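Local coordinates for Fe-regulated protein B (Neisseria meningitidis, PDB 4AIP) that transports iron across the outer membrane as a TonB-dependent transporter, a barrel closed from inside by a plug domain, at residues 96-106 with 718-728; 122-130 with 329-337. One frame throughout, in Å; residues are numbered along the deposited sequence.

Contacts 1 and 2 both hold the plug to the barrel that surrounds it, but by different chemistry. Contact 1 is almost wholly buried and joins a glycine-rich turn of the plug to the long loop between strands 702-709 and 733-741; hydrogen bonds and close backbone packing fasten it. Contact 2, partly buried, lays a plug loop along the inner side of strand 325-339, and side chains alternating along that strand do the touching, mainly through apolar and aromatic contacts. The centres of contacts 1 and 2 lie about 23 Å apart and their nearest atoms about 6 Å, without touching; along the sequence, 122-130 with 329-337 is nested within the loop closed by 96-106 with 718-728.

Contact 1 of 2, residues 96-106 with 718-728; sequences DFGGGNGTSQF and PHSQRWTNTLP
Gln721 and Gly99 make the sound polar join: OE1 of the Gln721 amide accepts the Gly99 N-H at 3.0 Å, fairly straight (158°), although the donor stands above the carbonyl plane. The other end of the amide, NE2, gives a weak bond to Leu727 O, so the side chain bridges its own loop and the plug. Asp96 OD2 receives the hydroxyl OG of Ser720, at a modelled length too short to be trusted, and a weak bond from the Ser720 backbone N at 2.9 Å. Asp96 swings CG away from its own backbone N (chi1 -169°), which carries the carboxylate to the serine. Ser720 OG is also hydrogen-bonded to Thr108 OG1 of a second plug strand.

Around these bonds the glycines let the backbones come close. Gly98 CA lies 3.2 Å from Ser720 O, and Gly99 CA directs a C-H toward Leu727 O. The Pro718 ring lies where the strand runs into the turn, CB 3.4 Å from Phe97 O, while Leu727 CD1 rests against both Gly99 O and Ser104 CB, 3.7 Å from the latter. Phe106 packs by the Ser720-Gln721 backbone, its CB 3.6 Å from Ser720 O. Asn725 to Pro728 fall in a predicted TonB C-terminal box, so a plug turn is held here by the loop leading into the last barrel strand. Ser104 OG is engaged by Glu283 and Arg279. His719 turns outward to Lys683 O and Gly633 N, packing on strand 649-662, and on the plug side Phe97 rests on helix 85-88.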
loop_
_atom_site.group_PDB
_atom_site.type_symbol
_atom_site.label_atom_id
_atom_site.label_comp_id
_atom_site.label_asym_id
_atom_site.label_seq_id
_atom_site.Cartn_x
_atom_site.Cartn_y
_atom_site.Cartn_z
ATOM N N ASP B 96 -26.830 -4.459 20.742
ATOM C CA ASP B 96 -27.289 -3.295 19.921
ATOM C C ASP B 96 -26.090 -2.474 19.589
ATOM O O ASP B 96 -25.227 -2.263 20.435
ATOM C CB ASP B 96 -28.359 -2.453 20.685
ATOM C CG ASP B 96 -29.052 -1.404 19.810
ATOM O OD1 ASP B 96 -29.858 -1.802 18.945
ATOM O OD2 ASP B 96 -28.821 -0.185 20.035
ATOM N N PHE B 97 -26.013 -2.035 18.333
ATOM C CA PHE B 97 -24.849 -1.296 17.850
ATOM C C PHE B 97 -25.262 0.089 17.421
ATOM O O PHE B 97 -26.210 0.229 16.701
ATOM C CB PHE B 97 -24.311 -1.961 16.626
ATOM C CG PHE B 97 -23.710 -3.284 16.866
ATOM C CD1 PHE B 97 -24.532 -4.422 16.967
ATOM C CD2 PHE B 97 -22.302 -3.420 16.930
ATOM C CE1 PHE B 97 -23.963 -5.690 17.150
ATOM C CE2 PHE B 97 -21.712 -4.665 17.102
ATOM C CZ PHE B 97 -22.540 -5.813 17.229
ATOM N N GLY B 98 -24.538 1.122 17.820
ATOM C CA GLY B 98 -24.847 2.418 17.250
ATOM C C GLY B 98 -24.633 2.497 15.739
ATOM O O GLY B 98 -24.113 1.591 15.093
ATOM N N GLY B 99 -25.002 3.627 15.180
ATOM C CA GLY B 99 -24.783 3.879 13.785
ATOM C C GLY B 99 -23.385 4.368 13.395
ATOM O O GLY B 99 -22.589 4.838 14.273
ATOM N N GLY B 100 -23.111 4.302 12.071
ATOM C CA GLY B 100 -21.833 4.720 11.493
ATOM C C GLY B 100 -20.901 3.553 11.192
ATOM O O GLY B 100 -21.205 2.379 11.504
ATOM N N ASN B 101 -19.776 3.875 10.551
ATOM C CA ASN B 101 -18.790 2.867 10.170
ATOM C C ASN B 101 -17.719 2.771 11.256
ATOM O O ASN B 101 -17.451 3.764 11.973
ATOM C CB ASN B 101 -18.175 3.263 8.835
ATOM C CG ASN B 101 -17.715 2.091 8.024
ATOM O OD1 ASN B 101 -17.572 0.984 8.541
ATOM N ND2 ASN B 101 -17.428 2.323 6.727
ATOM N N GLY B 102 -17.123 1.582 11.387
ATOM C CA GLY B 102 -15.940 1.357 12.264
ATOM C C GLY B 102 -16.140 1.811 13.692
ATOM O O GLY B 102 -17.188 1.521 14.329
ATOM N N THR B 103 -15.179 2.574 14.195
ATOM C CA THR B 103 -15.272 3.045 15.591
ATOM C C THR B 103 -16.224 4.258 15.802
ATOM O O THR B 103 -16.170 4.915 16.822
ATOM C CB THR B 103 -13.921 3.322 16.183
ATOM O OG1 THR B 103 -13.174 4.148 15.267
ATOM C CG2 THR B 103 -13.177 2.033 16.474
ATOM N N SER B 104 -17.118 4.511 14.857
ATOM C CA SER B 104 -18.274 5.357 15.148
ATOM C C SER B 104 -19.240 4.592 16.047
ATOM O O SER B 104 -20.056 5.172 16.732
ATOM C CB SER B 104 -19.034 5.670 13.874
ATOM O OG SER B 104 -18.338 6.545 13.061
ATOM N N GLN B 105 -19.131 3.272 15.973
ATOM C CA GLN B 105 -20.075 2.401 16.570
ATOM C C GLN B 105 -19.861 2.173 18.081
ATOM O O GLN B 105 -18.743 1.962 18.551
ATOM C CB GLN B 105 -20.033 1.085 15.842
ATOM C CG GLN B 105 -20.672 1.138 14.464
ATOM C CD GLN B 105 -20.479 -0.210 13.746
ATOM O OE1 GLN B 105 -20.513 -1.256 14.395
ATOM N NE2 GLN B 105 -20.308 -0.192 12.419
ATOM N N PHE B 106 -20.949 2.232 18.834
ATOM C CA PHE B 106 -20.950 1.742 20.213
ATOM C C PHE B 106 -21.696 0.397 20.293
ATOM O O PHE B 106 -22.651 0.166 19.509
ATOM C CB PHE B 106 -21.648 2.747 21.092
ATOM C CG PHE B 106 -21.002 4.073 21.083
ATOM C CD1 PHE B 106 -19.947 4.317 21.947
ATOM C CD2 PHE B 106 -21.453 5.090 20.221
ATOM C CE1 PHE B 106 -19.293 5.550 21.951
ATOM C CE2 PHE B 106 -20.838 6.334 20.237
ATOM C CZ PHE B 106 -19.724 6.557 21.095
ATOM N N PRO B 718 -30.205 4.133 15.403
ATOM C CA PRO B 718 -30.193 3.073 16.422
ATOM C C PRO B 718 -30.086 3.681 17.790
ATOM O O PRO B 718 -29.673 4.837 17.946
ATOM C CB PRO B 718 -28.884 2.285 16.115
ATOM C CG PRO B 718 -28.604 2.580 14.672
ATOM C CD PRO B 718 -29.012 4.053 14.534
ATOM N N HIS B 719 -30.396 2.855 18.778
ATOM C CA HIS B 719 -30.461 3.271 20.177
ATOM C C HIS B 719 -29.158 3.366 20.993
ATOM O O HIS B 719 -29.063 4.226 21.874
ATOM C CB HIS B 719 -31.599 2.542 20.900
ATOM C CG HIS B 719 -32.945 3.016 20.448
ATOM N ND1 HIS B 719 -34.124 2.412 20.823
ATOM C CD2 HIS B 719 -33.288 4.004 19.583
ATOM C CE1 HIS B 719 -35.133 3.015 20.220
ATOM N NE2 HIS B 719 -34.652 3.989 19.472
ATOM N N SER B 720 -28.148 2.558 20.698
ATOM C CA SER B 720 -26.919 2.646 21.498
ATOM C C SER B 720 -26.008 3.706 20.987
ATOM O O SER B 720 -25.056 3.434 20.307
ATOM C CB SER B 720 -26.191 1.317 21.513
ATOM O OG SER B 720 -27.116 0.267 21.655
ATOM N N GLN B 721 -26.280 4.934 21.331
ATOM C CA GLN B 721 -25.437 6.044 20.906
ATOM C C GLN B 721 -26.157 7.180 21.572
ATOM O O GLN B 721 -27.168 6.935 22.210
ATOM C CB GLN B 721 -25.454 6.201 19.363
ATOM C CG GLN B 721 -26.783 6.692 18.785
ATOM C CD GLN B 721 -27.007 6.305 17.379
ATOM O OE1 GLN B 721 -26.838 5.161 17.019
ATOM N NE2 GLN B 721 -27.401 7.257 16.561
ATOM N N ARG B 722 -25.684 8.417 21.446
ATOM C CA ARG B 722 -26.462 9.501 22.008
ATOM C C ARG B 722 -27.745 9.668 21.223
ATOM O O ARG B 722 -27.862 9.207 20.089
ATOM C CB ARG B 722 -25.681 10.787 22.014
ATOM C CG ARG B 722 -24.239 10.639 22.418
ATOM C CD ARG B 722 -23.691 12.033 22.487
ATOM N NE ARG B 722 -22.266 12.079 22.753
ATOM C CZ ARG B 722 -21.736 12.210 23.960
ATOM N NH1 ARG B 722 -22.499 12.276 25.029
ATOM N NH2 ARG B 722 -20.429 12.265 24.096
ATOM N N TRP B 723 -28.680 10.375 21.830
ATOM C CA TRP B 723 -30.076 10.416 21.411
ATOM C C TRP B 723 -30.421 11.598 20.515
ATOM O O TRP B 723 -31.524 11.643 19.928
ATOM C CB TRP B 723 -30.916 10.496 22.672
ATOM C CG TRP B 723 -31.038 11.886 23.197
ATOM C CD1 TRP B 723 -30.052 12.666 23.817
ATOM C CD2 TRP B 723 -32.217 12.678 23.157
ATOM N NE1 TRP B 723 -30.583 13.878 24.187
ATOM C CE2 TRP B 723 -31.905 13.925 23.791
ATOM C CE3 TRP B 723 -33.529 12.440 22.699
ATOM C CZ2 TRP B 723 -32.858 14.956 23.918
ATOM C CZ3 TRP B 723 -34.470 13.432 22.833
ATOM C CH2 TRP B 723 -34.137 14.698 23.444
ATOM N N THR B 724 -29.492 12.552 20.432
ATOM C CA THR B 724 -29.610 13.732 19.575
ATOM C C THR B 724 -29.401 13.149 18.175
ATOM O O THR B 724 -29.195 11.955 18.068
ATOM C CB THR B 724 -28.565 14.773 19.988
ATOM O OG1 THR B 724 -27.314 14.098 20.256
ATOM C CG2 THR B 724 -29.041 15.516 21.265
ATOM N N ASN B 725 -29.515 13.846 17.065
ATOM C CA ASN B 725 -29.603 12.942 15.880
ATOM C C ASN B 725 -28.281 12.610 15.168
ATOM O O ASN B 725 -27.989 13.145 14.115
ATOM C CB ASN B 725 -30.744 13.291 14.922
ATOM C CG ASN B 725 -32.136 12.877 15.465
ATOM O OD1 ASN B 725 -33.059 13.676 15.438
ATOM N ND2 ASN B 725 -32.279 11.630 15.937
ATOM N N THR B 726 -27.521 11.679 15.758
ATOM C CA THR B 726 -26.118 11.507 15.442
ATOM C C THR B 726 -25.809 10.787 14.128
ATOM O O THR B 726 -25.361 11.425 13.200
ATOM C CB THR B 726 -25.355 10.798 16.555
ATOM O OG1 THR B 726 -25.717 9.410 16.578
ATOM C CG2 THR B 726 -25.613 11.458 17.850
ATOM N N LEU B 727 -25.976 9.464 14.078
ATOM C CA LEU B 727 -25.627 8.718 12.877
ATOM C C LEU B 727 -26.667 7.672 12.547
ATOM O O LEU B 727 -26.855 6.728 13.294
ATOM C CB LEU B 727 -24.227 8.060 12.989
ATOM C CG LEU B 727 -22.996 8.951 13.084
ATOM C CD1 LEU B 727 -21.791 8.104 13.349
ATOM C CD2 LEU B 727 -22.808 9.714 11.832
ATOM N N PRO B 728 -27.325 7.820 11.395
ATOM C CA PRO B 728 -28.455 6.939 11.107
ATOM C C PRO B 728 -28.012 5.552 10.700
ATOM O O PRO B 728 -26.854 5.329 10.391
ATOM C CB PRO B 728 -29.182 7.647 9.938
ATOM C CG PRO B 728 -28.184 8.524 9.313
ATOM C CD PRO B 728 -27.061 8.790 10.314
#

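Contact 2 of 2, residues 122-130 with 329-337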
loop_
_atom_site.group_PDB
_atom_site.type_symbol
_atom_site.label_atom_id
_atom_site.label_comp_id
_atom_site.label_asym_id
_atom_site.label_seq_id
_atom_site.Cartn_x
_atom_site.Cartn_y
_atom_site.Cartn_z
ATOM N N ASP B 122 -9.436 -14.557 20.751
ATOM C CA ASP B 122 -8.459 -15.542 21.190
ATOM C C ASP B 122 -8.085 -15.304 22.667
ATOM O O ASP B 122 -6.920 -15.464 23.057
ATOM C CB ASP B 122 -7.215 -15.426 20.321
ATOM C CG ASP B 122 -7.489 -15.730 18.850
ATOM O OD1 ASP B 122 -8.327 -16.619 18.567
ATOM O OD2 ASP B 122 -6.850 -15.099 17.998
ATOM N N ASN B 123 -9.072 -14.876 23.456
ATOM C CA ASN B 123 -8.888 -14.689 24.884
ATOM C C ASN B 123 -7.840 -13.600 25.225
ATOM O O ASN B 123 -7.019 -13.789 26.124
ATOM C CB ASN B 123 -8.551 -16.008 25.584
ATOM C CG ASN B 123 -8.966 -16.005 27.058
ATOM O OD1 ASN B 123 -9.764 -15.156 27.507
ATOM N ND2 ASN B 123 -8.393 -16.940 27.829
ATOM N N ALA B 124 -7.889 -12.487 24.483
ATOM C CA ALA B 124 -7.104 -11.270 24.796
ATOM C C ALA B 124 -8.014 -10.041 24.686
ATOM O O ALA B 124 -8.798 -9.920 23.728
ATOM C CB ALA B 124 -5.956 -11.169 23.801
ATOM N N TYR B 125 -7.938 -9.110 25.636
ATOM C CA TYR B 125 -8.890 -8.002 25.636
ATOM C C TYR B 125 -8.360 -6.856 26.470
ATOM O O TYR B 125 -7.790 -7.063 27.540
ATOM C CB TYR B 125 -10.254 -8.474 26.144
ATOM C CG TYR B 125 -10.220 -9.334 27.435
ATOM C CD1 TYR B 125 -9.893 -10.709 27.391
ATOM C CD2 TYR B 125 -10.551 -8.796 28.654
ATOM C CE1 TYR B 125 -9.904 -11.504 28.521
ATOM C CE2 TYR B 125 -10.558 -9.579 29.818
ATOM C CZ TYR B 125 -10.214 -10.936 29.750
ATOM O OH TYR B 125 -10.201 -11.729 30.907
ATOM N N SER B 126 -8.536 -5.639 25.969
ATOM C CA SER B 126 -8.111 -4.461 26.678
ATOM C C SER B 126 -9.389 -3.887 27.289
ATOM O O SER B 126 -10.506 -4.303 26.879
ATOM C CB SER B 126 -7.534 -3.456 25.689
ATOM O OG SER B 126 -7.339 -2.196 26.353
ATOM N N ASP B 127 -9.282 -2.974 28.252
ATOM C CA ASP B 127 -10.541 -2.299 28.685
ATOM C C ASP B 127 -10.363 -0.796 28.575
ATOM O O ASP B 127 -11.196 -0.039 29.071
ATOM C CB ASP B 127 -10.997 -2.725 30.101
ATOM C CG ASP B 127 -10.087 -2.155 31.223
ATOM O OD1 ASP B 127 -9.050 -1.480 30.932
ATOM O OD2 ASP B 127 -10.451 -2.371 32.411
ATOM N N SER B 128 -9.273 -0.390 27.924
ATOM C CA SER B 128 -8.945 0.997 27.764
ATOM C C SER B 128 -9.656 1.599 26.553
ATOM O O SER B 128 -10.228 0.871 25.759
ATOM C CB SER B 128 -7.420 1.113 27.634
ATOM O OG SER B 128 -6.789 0.855 28.874
ATOM N N GLN B 129 -9.551 2.910 26.364
ATOM C CA GLN B 129 -10.089 3.509 25.152
ATOM C C GLN B 129 -9.197 4.617 24.620
ATOM O O GLN B 129 -8.284 5.093 25.310
ATOM C CB GLN B 129 -11.517 4.009 25.399
ATOM C CG GLN B 129 -11.563 5.195 26.343
ATOM C CD GLN B 129 -12.998 5.640 26.651
ATOM O OE1 GLN B 129 -13.906 5.475 25.841
ATOM N NE2 GLN B 129 -13.189 6.223 27.804
ATOM N N ILE B 130 -9.462 5.025 23.391
ATOM C CA ILE B 130 -8.668 6.031 22.735
ATOM C C ILE B 130 -9.255 7.372 23.037
ATOM O O ILE B 130 -8.546 8.276 23.453
ATOM C CB ILE B 130 -8.689 5.816 21.215
ATOM C CG1 ILE B 130 -7.962 4.523 20.895
ATOM C CG2 ILE B 130 -8.141 7.068 20.463
ATOM C CD1 ILE B 130 -8.154 4.099 19.538
ATOM N N ASN B 329 -2.271 -19.055 27.288
ATOM C CA ASN B 329 -2.444 -17.982 26.322
ATOM C C ASN B 329 -1.411 -16.963 26.901
ATOM O O ASN B 329 -1.350 -16.771 28.118
ATOM C CB ASN B 329 -3.906 -17.468 26.504
ATOM C CG ASN B 329 -4.210 -16.249 25.749
ATOM O OD1 ASN B 329 -3.724 -16.065 24.679
ATOM N ND2 ASN B 329 -5.082 -15.446 26.241
ATOM N N ALA B 330 -0.574 -16.380 26.053
ATOM C CA ALA B 330 0.212 -15.187 26.429
ATOM C C ALA B 330 0.184 -14.352 25.186
ATOM O O ALA B 330 0.355 -14.867 24.091
ATOM C CB ALA B 330 1.657 -15.545 26.802
ATOM N N TYR B 331 -0.050 -13.064 25.317
ATOM C CA TYR B 331 -0.287 -12.296 24.127
ATOM C C TYR B 331 0.204 -10.904 24.339
ATOM O O TYR B 331 0.462 -10.506 25.458
ATOM C CB TYR B 331 -1.802 -12.230 23.850
ATOM C CG TYR B 331 -2.664 -11.561 24.917
ATOM C CD1 TYR B 331 -2.886 -10.200 24.892
ATOM C CD2 TYR B 331 -3.282 -12.318 25.916
ATOM C CE1 TYR B 331 -3.675 -9.573 25.857
ATOM C CE2 TYR B 331 -4.089 -11.720 26.857
ATOM C CZ TYR B 331 -4.271 -10.351 26.821
ATOM O OH TYR B 331 -5.070 -9.782 27.741
ATOM N N VAL B 332 0.257 -10.145 23.253
ATOM C CA VAL B 332 0.476 -8.690 23.312
ATOM C C VAL B 332 -0.464 -8.019 22.322
ATOM O O VAL B 332 -0.420 -8.320 21.152
ATOM C CB VAL B 332 1.963 -8.313 23.040
ATOM C CG1 VAL B 332 2.460 -8.992 21.813
ATOM C CG2 VAL B 332 2.180 -6.850 22.904
ATOM N N LEU B 333 -1.322 -7.130 22.825
ATOM C CA LEU B 333 -2.384 -6.516 22.082
ATOM C C LEU B 333 -1.997 -5.065 21.992
ATOM O O LEU B 333 -1.596 -4.448 23.020
ATOM C CB LEU B 333 -3.651 -6.625 22.904
ATOM C CG LEU B 333 -5.033 -6.821 22.326
ATOM C CD1 LEU B 333 -5.993 -6.784 23.490
ATOM C CD2 LEU B 333 -5.385 -5.763 21.319
ATOM N N GLU B 334 -2.114 -4.530 20.779
ATOM C CA GLU B 334 -1.789 -3.133 20.515
ATOM C C GLU B 334 -2.956 -2.446 19.943
ATOM O O GLU B 334 -3.584 -2.955 18.990
ATOM C CB GLU B 334 -0.707 -2.985 19.473
ATOM C CG GLU B 334 0.615 -3.494 19.911
ATOM C CD GLU B 334 1.402 -2.498 20.839
ATOM O OE1 GLU B 334 1.077 -1.252 20.864
ATOM O OE2 GLU B 334 2.375 -3.006 21.490
ATOM N N LYS B 335 -3.236 -1.278 20.503
ATOM C CA LYS B 335 -4.255 -0.452 19.959
ATOM C C LYS B 335 -3.660 0.874 19.562
ATOM O O LYS B 335 -3.009 1.584 20.367
ATOM C CB LYS B 335 -5.382 -0.264 20.918
ATOM C CG LYS B 335 -6.644 -0.293 20.096
ATOM C CD LYS B 335 -7.924 -0.519 20.860
ATOM C CE LYS B 335 -7.504 -0.690 22.297
ATOM N NZ LYS B 335 -8.073 -1.657 23.209
ATOM N N GLU B 336 -3.870 1.226 18.313
ATOM C CA GLU B 336 -3.301 2.459 17.828
ATOM C C GLU B 336 -4.225 3.413 17.203
ATOM O O GLU B 336 -5.196 3.014 16.537
ATOM C CB GLU B 336 -2.265 2.177 16.804
ATOM C CG GLU B 336 -1.017 2.090 17.426
ATOM C CD GLU B 336 0.100 1.905 16.424
ATOM O OE1 GLU B 336 0.500 2.933 15.779
ATOM O OE2 GLU B 336 0.567 0.738 16.321
ATOM N N ARG B 337 -3.893 4.675 17.424
ATOM C CA ARG B 337 -4.430 5.728 16.634
ATOM C C ARG B 337 -3.292 6.524 16.002
ATOM O O ARG B 337 -2.351 7.022 16.661
ATOM C CB ARG B 337 -5.383 6.614 17.430
ATOM C CG ARG B 337 -5.941 7.765 16.649
ATOM C CD ARG B 337 -6.475 8.797 17.609
ATOM N NE ARG B 337 -7.152 9.895 16.933
ATOM C CZ ARG B 337 -6.565 11.035 16.602
ATOM N NH1 ARG B 337 -5.277 11.255 16.903
ATOM N NH2 ARG B 337 -7.270 11.971 16.009
#
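Strand 325-339 of the transmembrane barrel turns one side of its 329-337 portion to the plug, and the loop 122-130 runs along it, the two directions 27° apart. Ala124 meets Tyr331 face on: its methyl CB lies over the centre of the phenol ring in a CH-pi contact, 3.4 Å from CD1. With Tyr331 CG between its backbone N and carbonyl carbon (chi1 62°), the ring lies with one face against Ala124; its OH comes 3.6 Å from Tyr125 N. Leu333 CD1 then touches the loop backbone, 3.7 Å from the N atoms of both Tyr125 and Ser126.

Every second residue of the strand, from Asn329 to Arg337, thus faces the plug, the alternation expected of a barrel strand whose other side looks outward. Next in this series is Lys335, whose chain, bent at chi3 and chi4, brings NZ close to the Ser126 side chain in a modelled conformation that looks strained and is doubtful in detail. Ser126 OG is occupied within the loop, accepting the Ser128 N-H at 3.1 Å in an ST turn. At the far end Ile130 CG2 packs 3.7 Å from Arg337 CD. The extended Arg337 chain carries its guanidinium group past the isoleucine to a salt bridge with Asp342, and on the loop side Asp127 forms a salt bridge with Lys439, a residue of strand 438-452.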